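Local coordinates for uncharacterized protein (Bacteroides vulgatus, PDB 4FMR), which is of unknown function but probably binds DNA, pairing an HU/IHF-like DNA-binding domain with an Ig-like domain, at residues T166-V170 with V215-Y219. Numbering follows the deposited sequence.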
ATOM      1  N   THR B 166      30.704 -12.763  22.248  1.00 57.16           N
ATOM      2  CA  THR B 166      30.464 -13.148  23.646  1.00 58.45           C
ATOM      3  C   THR B 166      29.668 -12.098  24.442  1.00 61.85           C
ATOM      4  O   THR B 166      28.942 -12.460  25.372  1.00 61.39           O
ATOM      5  CB  THR B 166      31.814 -13.371  24.346  1.00 70.29           C
ATOM      6  OG1 THR B 166      32.619 -12.191  24.205  1.00 70.02           O
ATOM      7  CG2 THR B 166      32.559 -14.588  23.804  1.00 73.00           C
ATOM      8  N   ASP B 167      29.838 -10.812  24.109  1.00 58.16           N
ATOM      9  CA  ASP B 167      29.193  -9.712  24.814  1.00 58.45           C
ATOM     10  C   ASP B 167      27.649  -9.904  24.891  1.00 62.97           C
ATOM     11  O   ASP B 167      27.010 -10.215  23.877  1.00 60.83           O
ATOM     12  CB  ASP B 167      29.538  -8.371  24.146  1.00 59.86           C
ATOM     13  CG  ASP B 167      29.252  -7.156  24.991  1.00 68.82           C
ATOM     14  OD1 ASP B 167      28.063  -6.911  25.297  1.00 66.90           O
ATOM     15  OD2 ASP B 167      30.203  -6.401  25.278  1.00 78.01           O
ATOM     16  N   PRO B 168      27.059  -9.727  26.105  1.00 61.17           N
ATOM     17  CA  PRO B 168      25.601  -9.919  26.267  1.00 59.76           C
ATOM     18  C   PRO B 168      24.730  -8.913  25.494  1.00 62.00           C
ATOM     19  O   PRO B 168      23.538  -9.190  25.336  1.00 60.67           O
ATOM     20  CB  PRO B 168      25.384  -9.743  27.777  1.00 62.37           C
ATOM     21  CG  PRO B 168      26.744  -9.986  28.398  1.00 68.91           C
ATOM     22  CD  PRO B 168      27.703  -9.420  27.402  1.00 64.55           C
ATOM     23  N   SER B 169      25.293  -7.768  25.018  1.00 57.84           N
ATOM     24  CA  SER B 169      24.540  -6.755  24.246  1.00 55.94           C
ATOM     25  C   SER B 169      24.306  -7.189  22.767  1.00 56.87           C
ATOM     26  O   SER B 169      23.442  -6.628  22.106  1.00 55.38           O
ATOM     27  CB  SER B 169      25.259  -5.409  24.271  1.00 59.71           C
ATOM     28  OG  SER B 169      26.519  -5.498  23.627  1.00 70.89           O
ATOM     29  N   VAL B 170      25.080  -8.166  22.266  1.00 51.90           N
ATOM     30  CA  VAL B 170      25.029  -8.691  20.895  1.00 50.51           C
ATOM     31  C   VAL B 170      23.621  -9.283  20.629  1.00 51.80           C
ATOM     32  O   VAL B 170      23.063  -9.965  21.479  1.00 51.26           O
ATOM     33  CB  VAL B 170      26.188  -9.722  20.715  1.00 55.55           C
ATOM     34  CG1 VAL B 170      25.953 -10.704  19.580  1.00 54.79           C
ATOM     35  CG2 VAL B 170      27.537  -9.023  20.571  1.00 56.36           C
ATOM     36  N   VAL B 215      20.786  -3.931  15.052  1.00 36.90           N
ATOM     37  CA  VAL B 215      21.645  -5.108  14.941  1.00 35.95           C
ATOM     38  C   VAL B 215      22.939  -4.753  15.654  1.00 39.53           C
ATOM     39  O   VAL B 215      23.633  -3.846  15.204  1.00 36.95           O
ATOM     40  CB  VAL B 215      21.890  -5.577  13.468  1.00 38.78           C
ATOM     41  CG1 VAL B 215      22.974  -6.663  13.407  1.00 38.79           C
ATOM     42  CG2 VAL B 215      20.600  -6.065  12.800  1.00 36.69           C
ATOM     43  N   THR B 216      23.236  -5.418  16.783  1.00 38.83           N
ATOM     44  CA  THR B 216      24.467  -5.203  17.561  1.00 39.81           C
ATOM     45  C   THR B 216      25.324  -6.471  17.432  1.00 47.43           C
ATOM     46  O   THR B 216      24.828  -7.586  17.660  1.00 47.15           O
ATOM     47  CB  THR B 216      24.152  -4.839  19.012  1.00 44.26           C
ATOM     48  OG1 THR B 216      23.308  -3.698  19.025  1.00 42.71           O
ATOM     49  CG2 THR B 216      25.403  -4.570  19.841  1.00 40.50           C
ATOM     50  N   THR B 217      26.596  -6.312  17.032  1.00 45.29           N
ATOM     51  CA  THR B 217      27.432  -7.487  16.813  1.00 46.09           C
ATOM     52  C   THR B 217      28.912  -7.156  16.963  1.00 51.89           C
ATOM     53  O   THR B 217      29.310  -5.993  16.828  1.00 52.41           O
ATOM     54  CB  THR B 217      27.126  -8.088  15.400  1.00 46.98           C
ATOM     55  OG1 THR B 217      27.781  -9.349  15.244  1.00 45.63           O
ATOM     56  CG2 THR B 217      27.462  -7.136  14.243  1.00 43.94           C
ATOM     57  N   GLN B 218      29.727  -8.202  17.229  1.00 48.32           N
ATOM     58  CA  GLN B 218      31.189  -8.103  17.319  1.00 49.67           C
ATOM     59  C   GLN B 218      31.833  -8.743  16.063  1.00 57.08           C
ATOM     60  O   GLN B 218      33.052  -8.932  16.005  1.00 58.30           O
ATOM     61  CB  GLN B 218      31.706  -8.749  18.612  1.00 51.25           C
ATOM     62  CG  GLN B 218      31.396  -7.908  19.829  1.00 54.78           C
ATOM     63  CD  GLN B 218      31.627  -8.628  21.124  1.00 65.47           C
ATOM     64  OE1 GLN B 218      30.859  -9.511  21.518  1.00 55.16           O
ATOM     65  NE2 GLN B 218      32.645  -8.209  21.851  1.00 56.73           N
ATOM     66  N   TYR B 219      30.997  -9.064  15.059  1.00 54.33           N
ATOM     67  CA  TYR B 219      31.416  -9.626  13.781  1.00 55.63           C
ATOM     68  C   TYR B 219      32.080  -8.535  12.955  1.00 65.67           C
ATOM     69  O   TYR B 219      31.454  -7.509  12.682  1.00 64.79           O
ATOM     70  CB  TYR B 219      30.214 -10.246  13.025  1.00 53.74           C
ATOM     71  CG  TYR B 219      30.562 -10.775  11.648  1.00 52.96           C
ATOM     72  CD1 TYR B 219      31.215 -11.998  11.489  1.00 54.99           C
ATOM     73  CD2 TYR B 219      30.249 -10.049  10.503  1.00 52.55           C
ATOM     74  CE1 TYR B 219      31.560 -12.475  10.224  1.00 56.39           C
ATOM     75  CE2 TYR B 219      30.576 -10.519   9.233  1.00 54.00           C
ATOM     76  CZ  TYR B 219      31.229 -11.735   9.095  1.00 63.64           C
ATOM     77  OH  TYR B 219      31.552 -12.180   7.832  1.00 65.60           O
TER
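Gln218, the first residue past strand 209-217, reaches to the turn at Asp167, where its OE1 accepts a hydrogen bond from the backbone N of Asp167 at 3.1 Å. The N-H...OE1 angle is 151°, and the donor nitrogen sits a little off the carbonyl plane of Gln218, by 17°. CG stands anti to the carbonyl carbon (chi1 -73°) and the chain runs extended beyond it, which carries the amide across to the turn, with OE1 of Gln218 also 3.2 Å from CB of Asp167. The other end of the amide, NE2, makes weak hydrogen bonds to the carbonyls of Leu227 and Lys228. Val170 crosses this side chain at about a right angle, its CG2 resting 3.5 Å from OE1 of Gln218 and also meeting CG. An alanine in place of Gln218 would probably leave the Asp167 N-H without its acceptor and strip CG2 of Val170 of part of its cover. The turn is braced from within: OD1 of Asp167 takes the N-H of Ser169 on its anti lone pair, an Asx turn, while OG of Ser169 comes to the same oxygen from above the carboxylate plane at 2.7 Å. Farther along, CG2 of Thr216 lies 3.6 Å from the carbonyl O of Ser169, whereas OG1 of Thr216 is hydrogen-bonded to OG of Ser232. Val170 CA offers a C-H to the carbonyl O of Thr216 at 3.4 Å. Within the Ig-like domain, this type I turn from Asp167 to Val170 leads into strand 171-176, which pairs antiparallel with strand 209-217; strand 231-240 flanks the latter on its other side.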